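Local coordinates for protein epimerase (Methylomonas sp. DH-1, PDB 7CJ7) that catalyses the C-3 epimerisation of ketoses, most actively L-ribulose, using a manganese ion, and works as a homodimer built on TIM barrels, at residues Ile112-Leu116 / Gly117-Gly121; Ala139-Ala142 / Ala143-Ile147; Leu169-Leu172 / Asp173-Arg177; Ala228-Phe231 / Ala232-Gln236. All blocks are in the same frame, centred on the assembly; numbering follows the deposited sequence.

Interaction 1 of 4, residues Ile112-Leu116 / Gly117-Gly121; sequences IYCAL and GKYPG
The phenol oxygen of Tyr119 meets the backbone of Ala115. Ala115 N donates a hydrogen bond to Tyr119 OH over 3.0 Å, bent to 137° at the hydrogen. The same oxygen lies 3.4 Å from Cys114 CB and 3.5 Å from Ala115 CB, so it rests against both CB atoms. The ring follows behind, its CE2 3.4 Å from Ala115 O, in an oblique approach. Tyr119 CG stands beside its own backbone N (chi1 -80°), which sends the ring back along the loop. Gly117 lies between the partners, with backbone angles only glycine takes easily. Its phi of 144° would press a side chain against the carbonyl of Leu116. Further out, Tyr119 OH also bonds Asp77 OD2, and its side chain packs on Trp264 of the second subunit. The side chain of Leu116 comes within about 4 Å (nearest atoms) of the side chain of Glu158 and of the bound L-sorbose. A phenylalanine in place of Tyr119 would probably leave both Ala115 N and Asp77 without this partner and set the loop freer to move. One hydroxyl thus ties a backbone amide and a carboxylate together, linking two parts of the loop region.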
loop_
_atom_site.group_PDB
_atom_site.type_symbol
_atom_site.label_atom_id
_atom_site.label_comp_id
_atom_site.label_asym_id
_atom_site.label_seq_id
_atom_site.Cartn_x
_atom_site.Cartn_y
_atom_site.Cartn_z
ATOM N N ILE A 112 -5.481 -14.768 8.324
ATOM C CA ILE A 112 -5.556 -15.775 9.419
ATOM C C ILE A 112 -4.229 -16.529 9.518
ATOM O O ILE A 112 -4.108 -17.353 10.422
ATOM C CB ILE A 112 -6.745 -16.727 9.197
ATOM C CG1 ILE A 112 -6.722 -17.360 7.804
ATOM C CG2 ILE A 112 -8.062 -16.017 9.462
ATOM C CD1 ILE A 112 -7.790 -18.410 7.597
ATOM N N TYR A 113 -3.280 -16.260 8.617
ATOM C CA TYR A 113 -2.048 -17.066 8.443
ATOM C C TYR A 113 -0.814 -16.286 8.925
ATOM O O TYR A 113 0.297 -16.829 8.860
ATOM C CB TYR A 113 -1.902 -17.466 6.973
ATOM C CG TYR A 113 -1.953 -16.287 6.046
ATOM C CD1 TYR A 113 -0.806 -15.568 5.757
ATOM C CD2 TYR A 113 -3.150 -15.856 5.494
ATOM C CE1 TYR A 113 -0.837 -14.460 4.927
ATOM C CE2 TYR A 113 -3.194 -14.760 4.650
ATOM C CZ TYR A 113 -2.036 -14.050 4.377
ATOM O OH TYR A 113 -2.063 -12.959 3.557
ATOM N N CYS A 114 -0.998 -15.067 9.421
ATOM C CA CYS A 114 0.113 -14.223 9.934
ATOM C C CYS A 114 -0.437 -13.014 10.696
ATOM O O CYS A 114 -1.673 -12.825 10.722
ATOM C CB CYS A 114 0.995 -13.740 8.795
ATOM S SG CYS A 114 0.185 -12.511 7.748
ATOM N N ALA A 115 0.451 -12.221 11.292
ATOM C CA ALA A 115 0.087 -10.920 11.895
ATOM C C ALA A 115 -0.289 -9.953 10.767
ATOM O O ALA A 115 0.478 -9.822 9.788
ATOM C CB ALA A 115 1.217 -10.392 12.743
ATOM N N LEU A 116 -1.457 -9.329 10.870
ATOM C CA LEU A 116 -1.900 -8.279 9.919
ATOM C C LEU A 116 -1.111 -7.015 10.243
ATOM O O LEU A 116 -1.242 -6.529 11.381
ATOM C CB LEU A 116 -3.402 -8.046 10.083
ATOM C CG LEU A 116 -4.003 -6.965 9.190
ATOM C CD1 LEU A 116 -3.889 -7.342 7.732
ATOM C CD2 LEU A 116 -5.456 -6.705 9.558
ATOM N N GLY A 117 -0.301 -6.529 9.303
ATOM C CA GLY A 117 0.420 -5.253 9.470
ATOM C C GLY A 117 1.806 -5.275 8.858
ATOM O O GLY A 117 2.091 -6.185 8.065
ATOM N N LYS A 118 2.617 -4.268 9.185
ATOM C CA LYS A 118 3.864 -3.967 8.437
ATOM C C LYS A 118 5.052 -4.684 9.077
ATOM O O LYS A 118 5.590 -4.176 10.058
ATOM C CB LYS A 118 4.167 -2.469 8.383
ATOM C CG LYS A 118 5.286 -2.138 7.401
ATOM C CD LYS A 118 5.942 -0.791 7.568
ATOM C CE LYS A 118 5.514 0.183 6.497
ATOM N NZ LYS A 118 4.059 0.427 6.588
ATOM N N TYR A 119 5.468 -5.802 8.500
ATOM C CA TYR A 119 6.650 -6.560 8.968
ATOM C C TYR A 119 7.876 -5.708 8.679
ATOM O O TYR A 119 7.935 -5.052 7.641
ATOM C CB TYR A 119 6.731 -7.912 8.264
ATOM C CG TYR A 119 5.817 -8.959 8.846
ATOM C CD1 TYR A 119 6.224 -9.734 9.916
ATOM C CD2 TYR A 119 4.543 -9.166 8.344
ATOM C CE1 TYR A 119 5.409 -10.716 10.453
ATOM C CE2 TYR A 119 3.713 -10.137 8.878
ATOM C CZ TYR A 119 4.150 -10.917 9.936
ATOM O OH TYR A 119 3.354 -11.882 10.480
ATOM N N PRO A 120 8.870 -5.700 9.592
ATOM C CA PRO A 120 10.068 -4.882 9.422
ATOM C C PRO A 120 11.089 -5.514 8.468
ATOM O O PRO A 120 12.105 -4.903 8.206
ATOM C CB PRO A 120 10.631 -4.830 10.851
ATOM C CG PRO A 120 10.241 -6.158 11.442
ATOM C CD PRO A 120 8.871 -6.454 10.856
ATOM N N GLY A 121 10.817 -6.738 8.013
ATOM C CA GLY A 121 11.743 -7.496 7.155
ATOM C C GLY A 121 11.045 -8.673 6.496
ATOM O O GLY A 121 9.894 -8.983 6.808
#

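Interaction 2 of 4, residues Ala139-Ala142 / Ala143-Ile147; sequences ADYA and ADKGI
Tyr141 and Lys145 reach alongside each other because of their torsions. In Tyr141 the ring is turned away from the backbone N (chi1 -171°), while Lys145 CG is beside its own N and the chain beyond is extended. The two side chains point the same way, and Tyr141 OH comes to 4.1 Å from Lys145 CE. Both polar ends go to one carboxylate: Tyr141 OH hydrogen-bonds Asp98 OD1, and Lys145 NZ makes a salt bridge to that oxygen. Asp98 lies on helix 83-102. On another side of the turn, Ala142 CB packs against Ile147 CG2 at 3.8 Å.

The backbone shows the helix ending in a Schellman motif. Ala143 N still bonds Ala139 O at 2.9 Å, but Asp144 N makes a 3-10-type bond to Tyr141 O, three residues back. Ala142 O then takes two bonds. Lys145 N and Ile147 N each lie 3.0 Å from it, and they come from opposite faces of the carbonyl plane. The bond from Ile147 is the motif's 6-to-1 link; the inner one, Gly146 N to Ala143 O, is weak. Gly146 has positive phi (66°), easy for a residue with no side chain.

The two bonds on Ala142 O hold the turn that leads from helix 125-143 to strand 148-152. The ammonium and the phenol sharing Asp98 would be expected to steady its negative charge and tie this turn to the neighbouring helix.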
loop_
_atom_site.group_PDB
_atom_site.type_symbol
_atom_site.label_atom_id
_atom_site.label_comp_id
_atom_site.label_asym_id
_atom_site.label_seq_id
_atom_site.Cartn_x
_atom_site.Cartn_y
_atom_site.Cartn_z
ATOM N N ALA A 139 -7.387 -25.728 9.450
ATOM C CA ALA A 139 -8.275 -26.379 8.459
ATOM C C ALA A 139 -8.895 -27.640 9.078
ATOM O O ALA A 139 -10.105 -27.874 8.899
ATOM C CB ALA A 139 -7.520 -26.679 7.191
ATOM N N ASP A 140 -8.096 -28.440 9.783
ATOM C CA ASP A 140 -8.552 -29.732 10.352
ATOM C C ASP A 140 -9.552 -29.449 11.479
ATOM O O ASP A 140 -10.580 -30.175 11.554
ATOM C CB ASP A 140 -7.358 -30.591 10.777
ATOM C CG ASP A 140 -6.549 -31.114 9.598
ATOM O OD1 ASP A 140 -7.083 -31.110 8.473
ATOM O OD2 ASP A 140 -5.380 -31.502 9.809
ATOM N N TYR A 141 -9.293 -28.435 12.310
ATOM C CA TYR A 141 -10.216 -28.011 13.398
ATOM C C TYR A 141 -11.545 -27.524 12.807
ATOM O O TYR A 141 -12.631 -27.963 13.291
ATOM C CB TYR A 141 -9.576 -26.934 14.276
ATOM C CG TYR A 141 -10.367 -26.617 15.511
ATOM C CD1 TYR A 141 -10.361 -27.456 16.614
ATOM C CD2 TYR A 141 -11.163 -25.486 15.561
ATOM C CE1 TYR A 141 -11.113 -27.162 17.743
ATOM C CE2 TYR A 141 -11.922 -25.188 16.677
ATOM C CZ TYR A 141 -11.875 -26.008 17.783
ATOM O OH TYR A 141 -12.646 -25.700 18.871
ATOM N N ALA A 142 -11.477 -26.648 11.801
ATOM C CA ALA A 142 -12.648 -26.053 11.116
ATOM C C ALA A 142 -13.445 -27.163 10.427
ATOM O O ALA A 142 -14.669 -27.054 10.363
ATOM C CB ALA A 142 -12.208 -24.999 10.127
ATOM N N ALA A 143 -12.772 -28.195 9.916
ATOM C CA ALA A 143 -13.422 -29.261 9.115
ATOM C C ALA A 143 -14.431 -29.996 10.000
ATOM O O ALA A 143 -15.458 -30.457 9.488
ATOM C CB ALA A 143 -12.385 -30.195 8.539
ATOM N N ASP A 144 -14.145 -30.081 11.298
ATOM C CA ASP A 144 -14.992 -30.793 12.290
ATOM C C ASP A 144 -16.289 -30.002 12.526
ATOM O O ASP A 144 -17.261 -30.615 13.003
ATOM C CB ASP A 144 -14.195 -31.046 13.570
ATOM C CG ASP A 144 -13.078 -32.071 13.402
ATOM O OD1 ASP A 144 -13.279 -33.061 12.659
ATOM O OD2 ASP A 144 -12.009 -31.876 14.017
ATOM N N LYS A 145 -16.320 -28.709 12.175
ATOM C CA LYS A 145 -17.477 -27.803 12.424
ATOM C C LYS A 145 -18.071 -27.293 11.104
ATOM O O LYS A 145 -18.810 -26.301 11.141
ATOM C CB LYS A 145 -17.015 -26.653 13.319
ATOM C CG LYS A 145 -16.564 -27.110 14.696
ATOM C CD LYS A 145 -16.444 -26.011 15.714
ATOM C CE LYS A 145 -16.272 -26.568 17.112
ATOM N NZ LYS A 145 -16.785 -25.642 18.147
ATOM N N GLY A 146 -17.757 -27.944 9.981
ATOM C CA GLY A 146 -18.333 -27.626 8.659
ATOM C C GLY A 146 -17.922 -26.251 8.155
ATOM O O GLY A 146 -18.699 -25.617 7.415
ATOM N N ILE A 147 -16.715 -25.810 8.499
ATOM C CA ILE A 147 -16.232 -24.441 8.171
ATOM C C ILE A 147 -15.080 -24.530 7.160
ATOM O O ILE A 147 -14.167 -25.370 7.326
ATOM C CB ILE A 147 -15.872 -23.684 9.463
ATOM C CG1 ILE A 147 -17.142 -23.237 10.203
ATOM C CG2 ILE A 147 -14.940 -22.516 9.171
ATOM C CD1 ILE A 147 -16.922 -22.918 11.654
#

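Interaction 3 of 4, residues Leu169-Leu172 / Asp173-Arg177; sequences LAFL and DEVNR
Phe171 and Val175 form the tight side of this helical turn. A chi1 of -176° swings the Phe171 ring toward Val175, and ring atom CE1 comes to 3.6 Å from Val175 CG2. The two side chains cross obliquely. The same methyl also sits 3.5 Å from Phe171 O, so it fills the corner between ring and backbone. Val175 N bonds Phe171 O at 3.0 Å and lies in the carbonyl plane. Leu172 turns inward and packs on Leu151, Ala180 and Leu182 of two barrel strands, while Phe171 also meets helix 125-143.

The other side faces solvent. The side chains of Asp173 and Glu174 are exposed, and within the turn they rest against backbone carbonyls rather than other side chains. Asp173 CB lies 3.3 Å from Ala170 O. Asp173 folds back over the turn, but its carboxylate is engaged by Arg206 in a salt bridge.

At the end of the helix, Asn176 takes positive phi (55°). Its N still makes a straight bond of 2.8 Å to Leu172 O, at 170°. A water extends the pattern by one step: it donates to Leu172 O and accepts from Arg177 N, both at 2.9 Å.

Inward aliphatic and aromatic residues with charged ones outside make this an amphipathic helix. It is the connecting helix of the beta-alpha-beta unit between strands 148-152 and 180-185 of the TIM barrel.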
loop_
_atom_site.group_PDB
_atom_site.type_symbol
_atom_site.label_atom_id
_atom_site.label_comp_id
_atom_site.label_asym_id
_atom_site.label_seq_id
_atom_site.Cartn_x
_atom_site.Cartn_y
_atom_site.Cartn_z
ATOM N N LEU A 169 -1.680 -19.495 -4.064
ATOM C CA LEU A 169 -2.020 -20.838 -4.605
ATOM C C LEU A 169 -0.861 -21.822 -4.349
ATOM O O LEU A 169 -1.143 -22.970 -4.003
ATOM C CB LEU A 169 -2.376 -20.720 -6.089
ATOM C CG LEU A 169 -3.700 -20.018 -6.384
ATOM C CD1 LEU A 169 -3.857 -19.782 -7.875
ATOM C CD2 LEU A 169 -4.879 -20.812 -5.838
ATOM N N ALA A 170 0.400 -21.389 -4.457
ATOM C CA ALA A 170 1.572 -22.230 -4.127
ATOM C C ALA A 170 1.547 -22.564 -2.632
ATOM O O ALA A 170 1.799 -23.724 -2.282
ATOM C CB ALA A 170 2.845 -21.533 -4.511
ATOM N N PHE A 171 1.216 -21.592 -1.784
ATOM C CA PHE A 171 1.085 -21.776 -0.315
ATOM C C PHE A 171 -0.003 -22.824 -0.041
ATOM O O PHE A 171 0.221 -23.762 0.736
ATOM C CB PHE A 171 0.812 -20.421 0.344
ATOM C CG PHE A 171 0.735 -20.421 1.849
ATOM C CD1 PHE A 171 -0.402 -20.858 2.501
ATOM C CD2 PHE A 171 1.782 -19.926 2.607
ATOM C CE1 PHE A 171 -0.483 -20.834 3.881
ATOM C CE2 PHE A 171 1.690 -19.875 3.990
ATOM C CZ PHE A 171 0.554 -20.317 4.622
ATOM N N LEU A 172 -1.156 -22.693 -0.690
ATOM C CA LEU A 172 -2.297 -23.616 -0.476
ATOM C C LEU A 172 -1.921 -25.026 -0.945
ATOM O O LEU A 172 -2.454 -25.987 -0.390
ATOM C CB LEU A 172 -3.516 -23.074 -1.213
ATOM C CG LEU A 172 -4.230 -21.937 -0.492
ATOM C CD1 LEU A 172 -5.271 -21.308 -1.390
ATOM C CD2 LEU A 172 -4.870 -22.439 0.777
ATOM N N ASP A 173 -1.024 -25.147 -1.925
ATOM C CA ASP A 173 -0.568 -26.477 -2.408
ATOM C C ASP A 173 0.189 -27.182 -1.280
ATOM O O ASP A 173 0.062 -28.405 -1.161
ATOM C CB ASP A 173 0.334 -26.371 -3.634
ATOM C CG ASP A 173 -0.391 -26.001 -4.910
ATOM O OD1 ASP A 173 -1.612 -26.235 -4.977
ATOM O OD2 ASP A 173 0.287 -25.488 -5.839
ATOM N N GLU A 174 0.941 -26.432 -0.474
ATOM C CA GLU A 174 1.712 -26.982 0.675
ATOM C C GLU A 174 0.740 -27.265 1.829
ATOM O O GLU A 174 0.919 -28.271 2.521
ATOM C CB GLU A 174 2.851 -26.036 1.073
ATOM C CG GLU A 174 3.878 -25.817 -0.033
ATOM C CD GLU A 174 4.894 -24.707 0.212
ATOM O OE1 GLU A 174 5.477 -24.198 -0.773
ATOM O OE2 GLU A 174 5.110 -24.343 1.384
ATOM N N VAL A 175 -0.271 -26.421 2.036
ATOM C CA VAL A 175 -1.299 -26.686 3.078
ATOM C C VAL A 175 -2.020 -27.990 2.717
ATOM O O VAL A 175 -2.153 -28.861 3.580
ATOM C CB VAL A 175 -2.277 -25.507 3.201
ATOM C CG1 VAL A 175 -3.454 -25.876 4.088
ATOM C CG2 VAL A 175 -1.551 -24.263 3.696
ATOM N N ASN A 176 -2.475 -28.094 1.470
ATOM C CA ASN A 176 -3.082 -29.320 0.907
ATOM C C ASN A 176 -4.260 -29.781 1.775
ATOM O O ASN A 176 -4.258 -30.940 2.232
ATOM C CB ASN A 176 -2.048 -30.435 0.797
ATOM C CG ASN A 176 -2.585 -31.553 -0.057
ATOM O OD1 ASN A 176 -3.384 -31.290 -0.949
ATOM N ND2 ASN A 176 -2.157 -32.774 0.207
ATOM N N ARG A 177 -5.235 -28.903 1.991
ATOM C CA ARG A 177 -6.483 -29.209 2.730
ATOM C C ARG A 177 -7.674 -28.831 1.862
ATOM O O ARG A 177 -7.696 -27.753 1.277
ATOM C CB ARG A 177 -6.487 -28.467 4.068
ATOM C CG ARG A 177 -5.451 -28.988 5.051
ATOM C CD ARG A 177 -5.682 -30.444 5.389
ATOM N NE ARG A 177 -4.943 -30.880 6.559
ATOM C CZ ARG A 177 -3.726 -31.394 6.519
ATOM N NH1 ARG A 177 -3.102 -31.498 5.361
ATOM N NH2 ARG A 177 -3.131 -31.795 7.629
HETATM O O HOH W 1 -5.056 -26.317 0.760
#

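Interaction 4 of 4, residues Ala228-Phe231 / Ala232-Gln236; sequences ASFF and AALKQ
Leu234 lies against two phenylalanine rings, and each ring meets it differently. Leu234 CG lies over one face of Phe230, 4.0 Å above the ring plane and shifted toward the rim. Leu234 CD1 comes closest, 3.7 Å from Phe230 CE2, and the two side chains run across one another. Phe231 instead lies alongside Leu234, pointing the same way, with Phe231 CD1 4.0 Å from Leu234 CD1. One methyl therefore serves both rings.

The torsions separate the rings. Phe230 carries its ring on the side away from its backbone N (chi1 -178°), whereas Phe231 CG stands beside its N (chi1 -74°). The rings also meet each other, since Phe230 CD2 lies over a face of Phe231. Cut back to an alanine, position Leu234 is likely to lose the methyl that both rings touch, opening a gap beside them and uncovering part of the Phe230 face.

Regular helix bonds carry these groups. Leu234 N donates to Phe230 O at 3.1 Å, in the carbonyl plane. Lys235 N bonds Phe231 O at 3.0 Å. Ala232 and Lys235 lie on the exposed side of the helix.

Inward, Phe230 packs on Val210 and Ile212 of strand 207-212 and on Val200 of helix 198-203. Leu234 also touches Leu207 and Val200. This apolar stripe seats helix 227-236 on the outside of the TIM barrel, within the beta-alpha-beta unit that runs from strand 207-212 to strand 242-245.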
loop_
_atom_site.group_PDB
_atom_site.type_symbol
_atom_site.label_atom_id
_atom_site.label_comp_id
_atom_site.label_asym_id
_atom_site.label_seq_id
_atom_site.Cartn_x
_atom_site.Cartn_y
_atom_site.Cartn_z
ATOM N N ALA A 228 -14.135 -3.867 -14.216
ATOM C CA ALA A 228 -14.606 -4.511 -15.465
ATOM C C ALA A 228 -13.806 -5.799 -15.688
ATOM O O ALA A 228 -14.424 -6.848 -15.979
ATOM C CB ALA A 228 -14.495 -3.563 -16.638
ATOM N N SER A 229 -12.483 -5.716 -15.546
ATOM C CA SER A 229 -11.539 -6.844 -15.724
ATOM C C SER A 229 -11.781 -7.889 -14.634
ATOM O O SER A 229 -11.845 -9.093 -14.942
ATOM C CB SER A 229 -10.117 -6.357 -15.729
ATOM O OG SER A 229 -9.236 -7.437 -15.931
ATOM N N PHE A 230 -11.937 -7.445 -13.393
ATOM C CA PHE A 230 -12.094 -8.358 -12.242
ATOM C C PHE A 230 -13.397 -9.156 -12.379
ATOM O O PHE A 230 -13.359 -10.385 -12.232
ATOM C CB PHE A 230 -12.072 -7.590 -10.926
ATOM C CG PHE A 230 -12.173 -8.509 -9.743
ATOM C CD1 PHE A 230 -11.154 -9.403 -9.468
ATOM C CD2 PHE A 230 -13.310 -8.529 -8.953
ATOM C CE1 PHE A 230 -11.239 -10.258 -8.381
ATOM C CE2 PHE A 230 -13.395 -9.385 -7.866
ATOM C CZ PHE A 230 -12.367 -10.258 -7.592
ATOM N N PHE A 231 -14.533 -8.494 -12.618
ATOM C CA PHE A 231 -15.840 -9.197 -12.685
ATOM C C PHE A 231 -15.892 -10.103 -13.925
ATOM O O PHE A 231 -16.514 -11.179 -13.869
ATOM C CB PHE A 231 -17.001 -8.210 -12.582
ATOM C CG PHE A 231 -17.194 -7.663 -11.192
ATOM C CD1 PHE A 231 -17.481 -8.507 -10.132
ATOM C CD2 PHE A 231 -17.079 -6.304 -10.941
ATOM C CE1 PHE A 231 -17.663 -8.007 -8.850
ATOM C CE2 PHE A 231 -17.276 -5.805 -9.663
ATOM C CZ PHE A 231 -17.567 -6.655 -8.622
ATOM N N ALA A 232 -15.234 -9.715 -15.012
ATOM C CA ALA A 232 -15.121 -10.566 -16.217
ATOM C C ALA A 232 -14.419 -11.880 -15.848
ATOM O O ALA A 232 -14.886 -12.958 -16.261
ATOM C CB ALA A 232 -14.410 -9.821 -17.314
ATOM N N ALA A 233 -13.335 -11.806 -15.078
ATOM C CA ALA A 233 -12.549 -12.997 -14.675
ATOM C C ALA A 233 -13.403 -13.888 -13.765
ATOM O O ALA A 233 -13.368 -15.111 -13.936
ATOM C CB ALA A 233 -11.276 -12.576 -13.994
ATOM N N LEU A 234 -14.135 -13.306 -12.811
ATOM C CA LEU A 234 -15.048 -14.081 -11.933
ATOM C C LEU A 234 -16.056 -14.837 -12.804
ATOM O O LEU A 234 -16.357 -15.991 -12.502
ATOM C CB LEU A 234 -15.776 -13.148 -10.959
ATOM C CG LEU A 234 -14.969 -12.606 -9.779
ATOM C CD1 LEU A 234 -15.906 -11.938 -8.790
ATOM C CD2 LEU A 234 -14.164 -13.690 -9.082
ATOM N N LYS A 235 -16.581 -14.195 -13.845
ATOM C CA LYS A 235 -17.571 -14.836 -14.742
ATOM C C LYS A 235 -16.905 -15.996 -15.486
ATOM O O LYS A 235 -17.569 -17.024 -15.675
ATOM C CB LYS A 235 -18.156 -13.815 -15.714
ATOM C CG LYS A 235 -19.294 -14.344 -16.572
ATOM C CD LYS A 235 -19.923 -13.266 -17.419
ATOM C CE LYS A 235 -21.348 -13.585 -17.795
ATOM N NZ LYS A 235 -21.415 -14.870 -18.519
ATOM N N GLN A 236 -15.642 -15.828 -15.887
ATOM C CA GLN A 236 -14.882 -16.821 -16.683
ATOM C C GLN A 236 -14.661 -18.091 -15.856
ATOM O O GLN A 236 -14.581 -19.167 -16.464
ATOM C CB GLN A 236 -13.571 -16.206 -17.172
ATOM C CG GLN A 236 -12.737 -17.145 -18.037
ATOM C CD GLN A 236 -13.480 -17.714 -19.222
ATOM O OE1 GLN A 236 -14.386 -17.094 -19.785
ATOM N NE2 GLN A 236 -13.080 -18.911 -19.624
#

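All four contacts are local and follow in series along the chain; none nests in or crosses another. Interaction 1 folds back the loop between strand 107-112 and helix 125-143, beside the sugar pocket. Interaction 2 closes the turn at the far end of that helix, leading into strand 148-152. Interaction 3 ends the next helix, 165-175, before strand 180-185. Interactions 2 and 3 touch: Asp140 OD1 and Arg177 NE form a salt bridge at 2.9 Å, joining helix 125-143 to the loop that follows helix 165-175. Interaction 4 lies farther round, on helix 227-236, with its centre about 24 Å from that of interaction 3.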